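Long-range contacts in benzyl alcohol dehydrogenase (Acinetobacter calcoaceticus, PDB 1F8F), which probably catalyses the NAD-dependent oxidation of benzyl alcohol and related aromatic alcohols to their aldehydes, using a zinc ion in its active site: residues A23-R27 with N124-C128; V38-C44 with K365-A371; Y91-C97 with P105-F111; S192-G198 with V259-S265. One frame throughout, in Å; residues are numbered along the deposited sequence.

Contact 1 of 4, residues A23-R27 with N124-C128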
loop_
_atom_site.group_PDB
_atom_site.type_symbol
_atom_site.label_atom_id
_atom_site.label_comp_id
_atom_site.label_asym_id
_atom_site.label_seq_id
_atom_site.Cartn_x
_atom_site.Cartn_y
_atom_site.Cartn_z
ATOM N N ALA A 23 -33.249 14.279 -37.241
ATOM C CA ALA A 23 -33.255 15.633 -36.698
ATOM C C ALA A 23 -33.919 15.621 -35.305
ATOM O O ALA A 23 -35.023 15.077 -35.172
ATOM C CB ALA A 23 -34.003 16.619 -37.580
ATOM N N LEU A 24 -33.213 16.176 -34.310
ATOM C CA LEU A 24 -33.747 16.199 -32.944
ATOM C C LEU A 24 -33.516 17.536 -32.246
ATOM O O LEU A 24 -32.944 18.511 -32.768
ATOM C CB LEU A 24 -33.142 15.059 -32.158
ATOM C CG LEU A 24 -33.083 13.594 -32.515
ATOM C CD1 LEU A 24 -32.374 12.793 -31.403
ATOM C CD2 LEU A 24 -34.378 12.852 -32.735
ATOM N N LYS A 25 -33.985 17.651 -30.989
ATOM C CA LYS A 25 -33.803 18.873 -30.224
ATOM C C LYS A 25 -33.203 18.659 -28.824
ATOM O O LYS A 25 -33.481 17.722 -28.118
ATOM C CB LYS A 25 -35.077 19.696 -30.029
ATOM C CG LYS A 25 -35.448 20.520 -31.250
ATOM C CD LYS A 25 -36.760 20.016 -31.845
ATOM C CE LYS A 25 -37.879 20.986 -31.510
ATOM N NZ LYS A 25 -38.691 20.576 -30.319
ATOM N N ILE A 26 -32.378 19.635 -28.456
ATOM C CA ILE A 26 -31.730 19.549 -27.143
ATOM C C ILE A 26 -31.986 20.828 -26.355
ATOM O O ILE A 26 -31.941 21.948 -26.900
ATOM C CB ILE A 26 -30.238 19.206 -27.318
ATOM C CG1 ILE A 26 -29.638 18.834 -25.974
ATOM C CG2 ILE A 26 -29.562 20.421 -27.959
ATOM C CD1 ILE A 26 -28.813 17.599 -25.844
ATOM N N ARG A 27 -32.239 20.622 -25.053
ATOM C CA ARG A 27 -32.531 21.759 -24.184
ATOM C C ARG A 27 -31.306 22.412 -23.581
ATOM O O ARG A 27 -30.216 21.835 -23.587
ATOM C CB ARG A 27 -33.450 21.283 -23.055
ATOM C CG ARG A 27 -32.740 20.705 -21.855
ATOM C CD ARG A 27 -33.662 20.087 -20.826
ATOM N NE ARG A 27 -32.949 19.254 -19.884
ATOM C CZ ARG A 27 -31.953 19.406 -19.049
ATOM N NH1 ARG A 27 -31.301 20.542 -18.871
ATOM N NH2 ARG A 27 -31.581 18.346 -18.338
ATOM N N ASN A 124 -36.719 11.471 -17.234
ATOM C CA ASN A 124 -36.732 12.596 -18.146
ATOM C C ASN A 124 -35.609 12.388 -19.153
ATOM O O ASN A 124 -34.588 11.772 -18.811
ATOM C CB ASN A 124 -36.514 13.883 -17.345
ATOM C CG ASN A 124 -37.731 14.244 -16.516
ATOM O OD1 ASN A 124 -38.663 13.454 -16.354
ATOM N ND2 ASN A 124 -37.771 15.473 -16.005
ATOM N N HIS A 125 -35.838 12.824 -20.386
ATOM C CA HIS A 125 -34.792 12.674 -21.394
ATOM C C HIS A 125 -34.384 14.089 -21.741
ATOM O O HIS A 125 -35.257 14.935 -21.571
ATOM C CB HIS A 125 -35.271 11.869 -22.563
ATOM C CG HIS A 125 -35.497 10.424 -22.265
ATOM N ND1 HIS A 125 -36.757 9.906 -22.100
ATOM C CD2 HIS A 125 -34.669 9.374 -22.113
ATOM C CE1 HIS A 125 -36.690 8.610 -21.863
ATOM N NE2 HIS A 125 -35.421 8.246 -21.860
ATOM N N ALA A 126 -33.139 14.358 -22.062
ATOM C CA ALA A 126 -32.748 15.722 -22.399
ATOM C C ALA A 126 -32.806 15.945 -23.916
ATOM O O ALA A 126 -32.681 17.067 -24.400
ATOM C CB ALA A 126 -31.360 16.008 -21.869
ATOM N N LEU A 127 -32.986 14.872 -24.674
ATOM C CA LEU A 127 -33.051 14.924 -26.117
ATOM C C LEU A 127 -34.478 14.663 -26.621
ATOM O O LEU A 127 -35.074 13.635 -26.292
ATOM C CB LEU A 127 -32.141 13.901 -26.795
ATOM C CG LEU A 127 -30.648 14.208 -26.881
ATOM C CD1 LEU A 127 -29.868 13.040 -27.464
ATOM C CD2 LEU A 127 -30.443 15.465 -27.706
ATOM N N CYS A 128 -34.939 15.594 -27.474
ATOM C CA CYS A 128 -36.271 15.423 -28.019
ATOM C C CYS A 128 -36.354 15.195 -29.524
ATOM O O CYS A 128 -35.892 16.108 -30.201
ATOM C CB CYS A 128 -37.120 16.659 -27.665
ATOM S SG CYS A 128 -38.668 15.998 -27.005
HETATM O O HOH W 1 -34.741 17.513 -19.513
#
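I26 and L127 cross obliquely and meet through methyl groups. CD1 of I26 lies 3.3 Å from CD2 of L127, tighter than usual for two carbons. The same CD2 methyl sits 3.8 Å from CB of I26. The first torsion of I26 (chi1 -168°) swings CG1 away from the backbone N, and an off-stagger chi2 (132°) then sets CD1 against the leucine. I7 of strand 5-11 touches both side chains. R27 extends its chain past A126, with NE 4.1 Å from CB of A126. NE also donates to a water at 2.5 Å, and that water makes a long, weak bond to O of H125. The far end of R27 pairs through NH1 with E33 in a salt bridge. The backbones join where a loop docks on strand 20-26, whose other partner is strand 5-11 in a small antiparallel sheet. I26 and L127 form a single bridge, and K25 and C128 bond both ways. N of C128 meets O of K25 at 2.7 Å, and N of K25 meets O of C128 at 2.6 Å. L150 of strand 148-152 touches I26, R27 and A126.

Contact 2 of 4, residues V38-C44 with K365-A371; sequences VVATGMC and KPIIKIA. With ZN (zinc ion), chain B.
K365 starts with CG turned away from its backbone N (chi1 171°), then bends at chi2 and chi3 and curls its end round to M43. NZ reaches O of M43 at 2.9 Å, well above the carbonyl plane, and also forms a salt bridge with E66. M43 bends at chi3 (-72°), which lays CE 3.8 Å from CD1 of I368. The next residue, C44, binds a zinc ion through SG at 2.4 Å, together with H65 and C173. This is probably the catalytic zinc, as in related zinc alcohol dehydrogenases. T41 and I368 are an antiparallel hydrogen-bonded pair. A40 and K369, then G42 and I367, are non-hydrogen-bonded pairs. CB of A40 touches CG2 of I367 at 3.6 Å. O of V39 takes N-H groups from I370 (3.0 Å) and A371 (3.2 Å), both from the same face of its plane, plus a water. V39 and A40 form a classic bulge against S68. Strand 365-369 lies between strands 33-42 and 343-347, while helix 351-360 packs on M43, P366 and I368.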
loop_
_atom_site.group_PDB
_atom_site.type_symbol
_atom_site.label_atom_id
_atom_site.label_comp_id
_atom_site.label_asym_id
_atom_site.label_seq_id
_atom_site.Cartn_x
_atom_site.Cartn_y
_atom_site.Cartn_z
ATOM N N VAL A 38 -20.015 19.182 -30.098
ATOM C CA VAL A 38 -19.106 18.082 -30.410
ATOM C C VAL A 38 -18.257 18.217 -31.688
ATOM O O VAL A 38 -18.791 18.364 -32.796
ATOM C CB VAL A 38 -19.953 16.804 -30.452
ATOM C CG1 VAL A 38 -19.154 15.543 -30.794
ATOM C CG2 VAL A 38 -20.734 16.595 -29.148
ATOM N N VAL A 39 -16.938 18.067 -31.593
ATOM C CA VAL A 39 -16.041 18.082 -32.749
ATOM C C VAL A 39 -15.896 16.672 -33.315
ATOM O O VAL A 39 -16.112 16.444 -34.520
ATOM C CB VAL A 39 -14.689 18.716 -32.412
ATOM C CG1 VAL A 39 -13.649 18.642 -33.527
ATOM C CG2 VAL A 39 -14.849 20.205 -32.042
ATOM N N ALA A 40 -15.669 15.660 -32.423
ATOM C CA ALA A 40 -15.566 14.270 -32.841
ATOM C C ALA A 40 -15.717 13.285 -31.674
ATOM O O ALA A 40 -15.475 13.610 -30.522
ATOM C CB ALA A 40 -14.245 14.040 -33.607
ATOM N N THR A 41 -16.161 12.059 -31.984
ATOM C CA THR A 41 -16.475 11.080 -30.968
ATOM C C THR A 41 -15.905 9.709 -31.321
ATOM O O THR A 41 -16.251 9.202 -32.385
ATOM C CB THR A 41 -17.987 10.858 -30.826
ATOM O OG1 THR A 41 -18.618 12.095 -30.486
ATOM C CG2 THR A 41 -18.383 9.883 -29.709
ATOM N N GLY A 42 -15.115 9.136 -30.415
ATOM C CA GLY A 42 -14.579 7.803 -30.687
ATOM C C GLY A 42 -15.608 6.697 -30.719
ATOM O O GLY A 42 -16.682 6.831 -30.129
ATOM N N MET A 43 -15.316 5.567 -31.358
ATOM C CA MET A 43 -16.181 4.410 -31.438
ATOM C C MET A 43 -15.509 3.232 -30.708
ATOM O O MET A 43 -14.350 2.922 -30.885
ATOM C CB MET A 43 -16.488 3.890 -32.847
ATOM C CG MET A 43 -17.547 2.780 -32.817
ATOM S SD MET A 43 -17.744 2.071 -34.508
ATOM C CE MET A 43 -18.604 3.434 -35.289
ATOM N N CYS A 44 -16.296 2.563 -29.900
ATOM C CA CYS A 44 -15.854 1.482 -29.020
ATOM C C CYS A 44 -16.792 0.306 -29.145
ATOM O O CYS A 44 -18.001 0.338 -29.353
ATOM C CB CYS A 44 -15.736 2.055 -27.603
ATOM S SG CYS A 44 -15.788 0.932 -26.204
ATOM N N LYS A 365 -9.016 1.943 -33.588
ATOM C CA LYS A 365 -9.866 2.955 -32.968
ATOM C C LYS A 365 -10.449 3.964 -33.956
ATOM O O LYS A 365 -9.859 5.017 -34.191
ATOM C CB LYS A 365 -9.067 3.690 -31.843
ATOM C CG LYS A 365 -9.736 4.906 -31.245
ATOM C CD LYS A 365 -11.094 4.551 -30.609
ATOM C CE LYS A 365 -10.959 3.603 -29.425
ATOM N NZ LYS A 365 -12.302 3.208 -28.854
ATOM N N PRO A 366 -11.673 3.781 -34.383
ATOM C CA PRO A 366 -12.370 4.777 -35.237
ATOM C C PRO A 366 -12.754 6.024 -34.477
ATOM O O PRO A 366 -12.998 6.003 -33.256
ATOM C CB PRO A 366 -13.586 4.037 -35.746
ATOM C CG PRO A 366 -13.568 2.625 -35.200
ATOM C CD PRO A 366 -12.549 2.615 -34.071
ATOM N N ILE A 367 -12.827 7.185 -35.107
ATOM C CA ILE A 367 -13.227 8.494 -34.626
ATOM C C ILE A 367 -14.161 9.165 -35.637
ATOM O O ILE A 367 -13.865 9.251 -36.836
ATOM C CB ILE A 367 -12.120 9.473 -34.269
ATOM C CG1 ILE A 367 -11.125 8.889 -33.248
ATOM C CG2 ILE A 367 -12.772 10.727 -33.649
ATOM C CD1 ILE A 367 -10.089 9.839 -32.676
ATOM N N ILE A 368 -15.442 9.253 -35.273
ATOM C CA ILE A 368 -16.469 9.847 -36.124
ATOM C C ILE A 368 -16.317 11.357 -36.060
ATOM O O ILE A 368 -16.566 11.990 -35.012
ATOM C CB ILE A 368 -17.895 9.360 -35.713
ATOM C CG1 ILE A 368 -17.993 7.862 -35.660
ATOM C CG2 ILE A 368 -18.932 9.830 -36.761
ATOM C CD1 ILE A 368 -17.901 7.022 -34.431
ATOM N N LYS A 369 -15.874 11.986 -37.139
ATOM C CA LYS A 369 -15.804 13.450 -37.249
ATOM C C LYS A 369 -17.222 13.999 -37.475
ATOM O O LYS A 369 -17.879 13.507 -38.379
ATOM C CB LYS A 369 -14.947 13.998 -38.361
ATOM C CG LYS A 369 -13.453 14.001 -38.132
ATOM C CD LYS A 369 -12.796 14.703 -39.351
ATOM C CE LYS A 369 -11.331 14.291 -39.418
ATOM N NZ LYS A 369 -10.467 15.378 -39.969
ATOM N N ILE A 370 -17.650 14.891 -36.616
ATOM C CA ILE A 370 -18.991 15.427 -36.551
ATOM C C ILE A 370 -19.128 16.904 -36.899
ATOM O O ILE A 370 -19.879 17.199 -37.821
ATOM C CB ILE A 370 -19.535 15.112 -35.147
ATOM C CG1 ILE A 370 -19.733 13.594 -35.042
ATOM C CG2 ILE A 370 -20.843 15.854 -34.888
ATOM C CD1 ILE A 370 -20.057 13.045 -33.670
ATOM N N ALA A 371 -18.375 17.800 -36.269
ATOM C CA ALA A 371 -18.307 19.200 -36.632
ATOM C C ALA A 371 -17.541 19.334 -37.964
ATOM O O ALA A 371 -16.811 18.367 -38.332
ATOM C CB ALA A 371 -17.525 20.035 -35.625
ATOM O OXT ALA A 371 -17.605 20.421 -38.579
HETATM ZN ZN ZN B . -16.014 2.063 -24.082
HETATM O O HOH W 2 -14.713 17.188 -36.978
#

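Contact 3 of 4, residues Y91-C97 with P105-F111; sequences YGYCGKC and PAYCSEF. With ZN (zinc ion), chain C.
C94, C97 and C108 bind one zinc ion, and C100 completes the four-cysteine site. This is the lobe that carries the structural zinc in many zinc alcohol dehydrogenases. The metal bonds are 2.3 Å from SG of C94, 2.4 Å from SG of C97 and 2.3 Å from SG of C108. Backbone N-H groups also point at the sulfurs and probably stabilise their negative charge. SG of C108 accepts from N of C94 at 3.3 Å across the contact, and from N of E110 in its own segment. In return, N of S109 donates to SG of C97 at 3.5 Å. C97 also stands at the N-cap of helix 98-101. The apolar contacts lie to one side of the metal. The Y91 and F111 rings meet obliquely, with planes at 47°, and CD1 of Y91 comes 3.5 Å from CE2 of F111. The hydroxyl end of Y91 rests against CB of A106. P105 lies alongside Y93 and puts CB over one face of the ring in a CH-pi contact, 3.8 Å from its centroid and 26° off the normal. E110 extends its chain toward C94 while its carboxylate forms a salt bridge with R114. OE1 of E110 ends 3.6 Å from CB of C94.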
loop_
_atom_site.group_PDB
_atom_site.type_symbol
_atom_site.label_atom_id
_atom_site.label_comp_id
_atom_site.label_asym_id
_atom_site.label_seq_id
_atom_site.Cartn_x
_atom_site.Cartn_y
_atom_site.Cartn_z
ATOM N N TYR A 91 -17.056 8.755 -18.556
ATOM C CA TYR A 91 -18.237 8.085 -18.066
ATOM C C TYR A 91 -18.943 8.908 -16.969
ATOM O O TYR A 91 -18.561 9.964 -16.526
ATOM C CB TYR A 91 -17.938 6.696 -17.550
ATOM C CG TYR A 91 -16.888 6.662 -16.432
ATOM C CD1 TYR A 91 -17.264 6.674 -15.087
ATOM C CD2 TYR A 91 -15.541 6.542 -16.735
ATOM C CE1 TYR A 91 -16.312 6.659 -14.070
ATOM C CE2 TYR A 91 -14.572 6.514 -15.756
ATOM C CZ TYR A 91 -14.976 6.530 -14.429
ATOM O OH TYR A 91 -14.008 6.515 -13.454
ATOM N N GLY A 92 -20.080 8.381 -16.531
ATOM C CA GLY A 92 -21.036 8.880 -15.595
ATOM C C GLY A 92 -21.016 8.375 -14.167
ATOM O O GLY A 92 -21.170 7.216 -13.822
ATOM N N TYR A 93 -20.747 9.334 -13.239
ATOM C CA TYR A 93 -20.686 9.070 -11.803
ATOM C C TYR A 93 -21.417 10.099 -10.945
ATOM O O TYR A 93 -21.613 11.261 -11.300
ATOM C CB TYR A 93 -19.268 8.830 -11.311
ATOM C CG TYR A 93 -18.296 9.982 -11.344
ATOM C CD1 TYR A 93 -17.800 10.433 -12.571
ATOM C CD2 TYR A 93 -17.847 10.634 -10.205
ATOM C CE1 TYR A 93 -16.908 11.478 -12.692
ATOM C CE2 TYR A 93 -16.944 11.684 -10.284
ATOM C CZ TYR A 93 -16.496 12.091 -11.523
ATOM O OH TYR A 93 -15.603 13.152 -11.603
ATOM N N CYS A 94 -21.883 9.645 -9.774
ATOM C CA CYS A 94 -22.641 10.479 -8.856
ATOM C C CYS A 94 -21.785 11.418 -8.004
ATOM O O CYS A 94 -22.336 12.512 -7.860
ATOM C CB CYS A 94 -23.598 9.663 -7.983
ATOM S SG CYS A 94 -22.855 9.120 -6.423
ATOM N N GLY A 95 -20.621 10.982 -7.512
ATOM C CA GLY A 95 -19.706 11.823 -6.759
ATOM C C GLY A 95 -20.111 12.212 -5.339
ATOM O O GLY A 95 -19.530 13.097 -4.693
ATOM N N LYS A 96 -21.100 11.483 -4.811
ATOM C CA LYS A 96 -21.618 11.714 -3.468
ATOM C C LYS A 96 -21.681 10.374 -2.711
ATOM O O LYS A 96 -21.820 10.441 -1.482
ATOM C CB LYS A 96 -23.069 12.214 -3.568
ATOM C CG LYS A 96 -23.368 13.513 -4.243
ATOM C CD LYS A 96 -24.782 14.025 -3.999
ATOM C CE LYS A 96 -25.234 15.021 -5.068
ATOM N NZ LYS A 96 -26.601 15.572 -4.783
ATOM N N CYS A 97 -21.592 9.211 -3.354
ATOM C CA CYS A 97 -21.676 7.945 -2.614
ATOM C C CYS A 97 -20.352 7.542 -1.949
ATOM O O CYS A 97 -19.360 8.277 -2.080
ATOM C CB CYS A 97 -22.181 6.812 -3.528
ATOM S SG CYS A 97 -20.936 6.271 -4.759
ATOM N N PRO A 105 -14.512 6.564 -8.405
ATOM C CA PRO A 105 -15.759 6.854 -9.124
ATOM C C PRO A 105 -16.173 5.753 -10.066
ATOM O O PRO A 105 -17.350 5.461 -10.365
ATOM C CB PRO A 105 -15.477 8.181 -9.853
ATOM C CG PRO A 105 -13.973 8.187 -10.004
ATOM C CD PRO A 105 -13.456 7.580 -8.682
ATOM N N ALA A 106 -15.162 5.014 -10.603
ATOM C CA ALA A 106 -15.525 3.909 -11.500
ATOM C C ALA A 106 -16.427 2.887 -10.782
ATOM O O ALA A 106 -17.077 2.138 -11.514
ATOM C CB ALA A 106 -14.296 3.231 -12.051
ATOM N N TYR A 107 -16.440 2.790 -9.465
ATOM C CA TYR A 107 -17.158 1.847 -8.634
ATOM C C TYR A 107 -18.390 2.440 -7.984
ATOM O O TYR A 107 -19.040 1.869 -7.109
ATOM C CB TYR A 107 -16.145 1.125 -7.656
ATOM C CG TYR A 107 -15.093 0.455 -8.557
ATOM C CD1 TYR A 107 -15.408 -0.594 -9.412
ATOM C CD2 TYR A 107 -13.816 0.974 -8.633
ATOM C CE1 TYR A 107 -14.507 -1.126 -10.293
ATOM C CE2 TYR A 107 -12.871 0.370 -9.452
ATOM C CZ TYR A 107 -13.221 -0.649 -10.326
ATOM O OH TYR A 107 -12.189 -1.138 -11.112
ATOM N N CYS A 108 -18.749 3.647 -8.388
ATOM C CA CYS A 108 -19.931 4.394 -7.950
ATOM C C CYS A 108 -21.090 3.444 -7.814
ATOM O O CYS A 108 -21.467 2.646 -8.692
ATOM C CB CYS A 108 -20.347 5.536 -8.909
ATOM S SG CYS A 108 -21.846 6.487 -8.686
ATOM N N SER A 109 -21.813 3.541 -6.690
ATOM C CA SER A 109 -22.978 2.659 -6.493
ATOM C C SER A 109 -24.104 2.998 -7.468
ATOM O O SER A 109 -25.094 2.279 -7.604
ATOM C CB SER A 109 -23.370 2.625 -5.017
ATOM O OG SER A 109 -23.841 3.908 -4.611
ATOM N N GLU A 110 -23.997 4.065 -8.273
ATOM C CA GLU A 110 -25.005 4.299 -9.310
ATOM C C GLU A 110 -24.367 4.004 -10.661
ATOM O O GLU A 110 -24.939 4.445 -11.650
ATOM C CB GLU A 110 -25.571 5.719 -9.214
ATOM C CG GLU A 110 -26.049 6.186 -7.868
ATOM C CD GLU A 110 -26.853 7.430 -7.621
ATOM O OE1 GLU A 110 -26.979 8.456 -8.327
ATOM O OE2 GLU A 110 -27.490 7.473 -6.520
ATOM N N PHE A 111 -23.245 3.299 -10.797
ATOM C CA PHE A 111 -22.686 3.067 -12.126
ATOM C C PHE A 111 -23.695 2.500 -13.087
ATOM O O PHE A 111 -24.087 3.349 -13.888
ATOM C CB PHE A 111 -21.390 2.230 -12.145
ATOM C CG PHE A 111 -20.562 2.439 -13.397
ATOM C CD1 PHE A 111 -20.853 1.756 -14.565
ATOM C CD2 PHE A 111 -19.511 3.351 -13.410
ATOM C CE1 PHE A 111 -20.088 1.967 -15.699
ATOM C CE2 PHE A 111 -18.761 3.570 -14.522
ATOM C CZ PHE A 111 -19.032 2.865 -15.679
HETATM ZN ZN ZN C . -21.203 7.576 -6.718
#

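Contact 4 of 4, residues S192-G198 with V259-S265; sequences SSFVTWG and VNFALES. Unlike the reference sequence in segment 192-198: F194 (reference Leu).
Strands 193-197 and 261-264 run parallel, with axes 4.8 Å apart at 7°, pairing F194 with F261 through to W197 with E264. N of W197 meets O of L263 at 2.7 Å. At the start, the side chains of S193 and N260 each accept the other's backbone N-H. OG of S193, placed between its own backbone N and carbonyl carbon (chi1 72°), accepts from N of N260 at 2.8 Å. OD1 of N260 accepts from N of S193 at 3.0 Å. These are neighbouring central strands of the six-stranded Rossmann sheet. G198, which touches NAD, is consistent with the first glycine of a GxGxxG turn. On one face, CG1 of V195 fits against CB of A262 (3.5 Å) and CG1 of V259 (3.7 Å), with I251 of helix 247-254 beyond. W197 shares that face, and O of L263 lies at its ring edge, in plane. The F194 ring is on the other face, its edge toward CB of F261, against helix 174-186. S265, in the NAD pocket, gives both OG (3.0 Å) and N to O of W197.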
loop_
_atom_site.group_PDB
_atom_site.type_symbol
_atom_site.label_atom_id
_atom_site.label_comp_id
_atom_site.label_asym_id
_atom_site.label_seq_id
_atom_site.Cartn_x
_atom_site.Cartn_y
_atom_site.Cartn_z
ATOM N N SER A 192 10.040 -5.123 -14.520
ATOM C CA SER A 192 9.163 -6.287 -14.519
ATOM C C SER A 192 8.732 -6.785 -15.914
ATOM O O SER A 192 9.055 -6.213 -16.960
ATOM C CB SER A 192 7.855 -5.983 -13.744
ATOM O OG SER A 192 7.073 -4.919 -14.384
ATOM N N SER A 193 7.962 -7.894 -15.868
ATOM C CA SER A 193 7.386 -8.503 -17.071
ATOM C C SER A 193 5.870 -8.321 -17.073
ATOM O O SER A 193 5.205 -8.529 -16.037
ATOM C CB SER A 193 7.763 -9.993 -17.071
ATOM O OG SER A 193 7.067 -10.758 -16.110
ATOM N N PHE A 194 5.335 -7.903 -18.223
ATOM C CA PHE A 194 3.917 -7.652 -18.471
ATOM C C PHE A 194 3.416 -8.314 -19.755
ATOM O O PHE A 194 4.107 -8.327 -20.797
ATOM C CB PHE A 194 3.719 -6.129 -18.668
ATOM C CG PHE A 194 2.315 -5.730 -19.062
ATOM C CD1 PHE A 194 1.265 -5.782 -18.134
ATOM C CD2 PHE A 194 2.049 -5.326 -20.384
ATOM C CE1 PHE A 194 0.002 -5.415 -18.540
ATOM C CE2 PHE A 194 0.758 -4.975 -20.726
ATOM C CZ PHE A 194 -0.274 -5.014 -19.820
ATOM N N VAL A 195 2.161 -8.743 -19.815
ATOM C CA VAL A 195 1.599 -9.303 -21.061
ATOM C C VAL A 195 0.183 -8.745 -21.244
ATOM O O VAL A 195 -0.554 -8.725 -20.263
ATOM C CB VAL A 195 1.452 -10.851 -21.095
ATOM C CG1 VAL A 195 0.651 -11.397 -19.899
ATOM C CG2 VAL A 195 0.770 -11.375 -22.378
ATOM N N THR A 196 -0.181 -8.403 -22.490
ATOM C CA THR A 196 -1.567 -8.040 -22.737
ATOM C C THR A 196 -2.306 -9.123 -23.532
ATOM O O THR A 196 -1.905 -9.240 -24.747
ATOM C CB THR A 196 -1.821 -6.719 -23.460
ATOM O OG1 THR A 196 -3.269 -6.698 -23.705
ATOM C CG2 THR A 196 -1.113 -6.486 -24.766
ATOM N N TRP A 197 -3.327 -9.760 -23.013
ATOM C CA TRP A 197 -4.051 -10.727 -23.857
ATOM C C TRP A 197 -5.034 -9.968 -24.722
ATOM O O TRP A 197 -6.074 -9.421 -24.309
ATOM C CB TRP A 197 -4.713 -11.719 -22.860
ATOM C CG TRP A 197 -3.781 -12.623 -22.103
ATOM C CD1 TRP A 197 -3.182 -12.354 -20.888
ATOM C CD2 TRP A 197 -3.338 -13.934 -22.496
ATOM N NE1 TRP A 197 -2.384 -13.426 -20.541
ATOM C CE2 TRP A 197 -2.449 -14.396 -21.509
ATOM C CE3 TRP A 197 -3.604 -14.772 -23.586
ATOM C CZ2 TRP A 197 -1.859 -15.667 -21.533
ATOM C CZ3 TRP A 197 -2.988 -15.994 -23.667
ATOM C CH2 TRP A 197 -2.157 -16.458 -22.611
ATOM N N GLY A 198 -4.811 -9.931 -26.051
ATOM C CA GLY A 198 -5.702 -9.235 -26.994
ATOM C C GLY A 198 -5.006 -7.924 -27.378
ATOM O O GLY A 198 -4.523 -7.213 -26.471
ATOM N N VAL A 259 4.704 -14.537 -16.007
ATOM C CA VAL A 259 4.764 -13.080 -16.037
ATOM C C VAL A 259 4.350 -12.418 -14.727
ATOM O O VAL A 259 3.590 -13.019 -13.917
ATOM C CB VAL A 259 3.857 -12.760 -17.274
ATOM C CG1 VAL A 259 2.369 -12.836 -16.954
ATOM C CG2 VAL A 259 4.126 -11.344 -17.825
ATOM N N ASN A 260 4.893 -11.253 -14.348
ATOM C CA ASN A 260 4.578 -10.574 -13.106
ATOM C C ASN A 260 3.208 -9.900 -13.120
ATOM O O ASN A 260 2.468 -9.873 -12.136
ATOM C CB ASN A 260 5.601 -9.501 -12.786
ATOM C CG ASN A 260 7.020 -9.976 -12.588
ATOM O OD1 ASN A 260 7.867 -9.286 -13.175
ATOM N ND2 ASN A 260 7.322 -11.042 -11.809
ATOM N N PHE A 261 2.863 -9.324 -14.297
ATOM C CA PHE A 261 1.627 -8.603 -14.468
ATOM C C PHE A 261 0.855 -8.928 -15.746
ATOM O O PHE A 261 1.501 -9.079 -16.770
ATOM C CB PHE A 261 1.879 -7.086 -14.435
ATOM C CG PHE A 261 2.495 -6.539 -13.187
ATOM C CD1 PHE A 261 1.737 -6.141 -12.108
ATOM C CD2 PHE A 261 3.875 -6.426 -13.071
ATOM C CE1 PHE A 261 2.323 -5.660 -10.912
ATOM C CE2 PHE A 261 4.487 -5.956 -11.944
ATOM C CZ PHE A 261 3.705 -5.547 -10.867
ATOM N N ALA A 262 -0.497 -9.029 -15.689
ATOM C CA ALA A 262 -1.220 -9.268 -16.923
ATOM C C ALA A 262 -2.562 -8.592 -17.076
ATOM O O ALA A 262 -3.239 -8.236 -16.111
ATOM C CB ALA A 262 -1.350 -10.777 -17.087
ATOM N N LEU A 263 -2.995 -8.475 -18.332
ATOM C CA LEU A 263 -4.270 -7.904 -18.705
ATOM C C LEU A 263 -5.071 -8.840 -19.611
ATOM O O LEU A 263 -4.631 -9.162 -20.725
ATOM C CB LEU A 263 -4.210 -6.536 -19.370
ATOM C CG LEU A 263 -5.428 -5.737 -19.738
ATOM C CD1 LEU A 263 -5.971 -4.866 -18.614
ATOM C CD2 LEU A 263 -5.246 -4.806 -20.942
ATOM N N GLU A 264 -6.328 -9.074 -19.208
ATOM C CA GLU A 264 -7.254 -9.876 -20.024
ATOM C C GLU A 264 -8.202 -8.886 -20.719
ATOM O O GLU A 264 -8.973 -8.265 -19.998
ATOM C CB GLU A 264 -8.125 -10.857 -19.222
ATOM C CG GLU A 264 -8.518 -12.123 -20.013
ATOM C CD GLU A 264 -9.224 -11.752 -21.320
ATOM O OE1 GLU A 264 -10.393 -11.306 -21.241
ATOM O OE2 GLU A 264 -8.599 -11.815 -22.395
ATOM N N SER A 265 -8.107 -8.690 -22.030
ATOM C CA SER A 265 -9.008 -7.833 -22.756
ATOM C C SER A 265 -9.817 -8.541 -23.862
ATOM O O SER A 265 -10.451 -7.795 -24.578
ATOM C CB SER A 265 -8.353 -6.609 -23.445
ATOM O OG SER A 265 -7.563 -6.841 -24.602
#

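Overall arrangement
From the N terminus, strand 20-26 comes first. Contact 1 closes its loop when 124-128 docks on that strand. Contact 2 opens at 38-44, inside that loop, and closes only at the C-terminal strand 365-369, so contacts 1 and 2 cross. Contact 3 is a short loop round helix 98-101, nested inside both. Contact 4 follows contact 3 in series and lies within contact 2. It joins two strands of the NAD-binding sheet. Contact 2 returns the end of the chain to the GroES-like domain, after the Rossmann sheet. Contacts 2 and 4 sit on opposite sides of the chain's centre, their own centres about 29 Å apart.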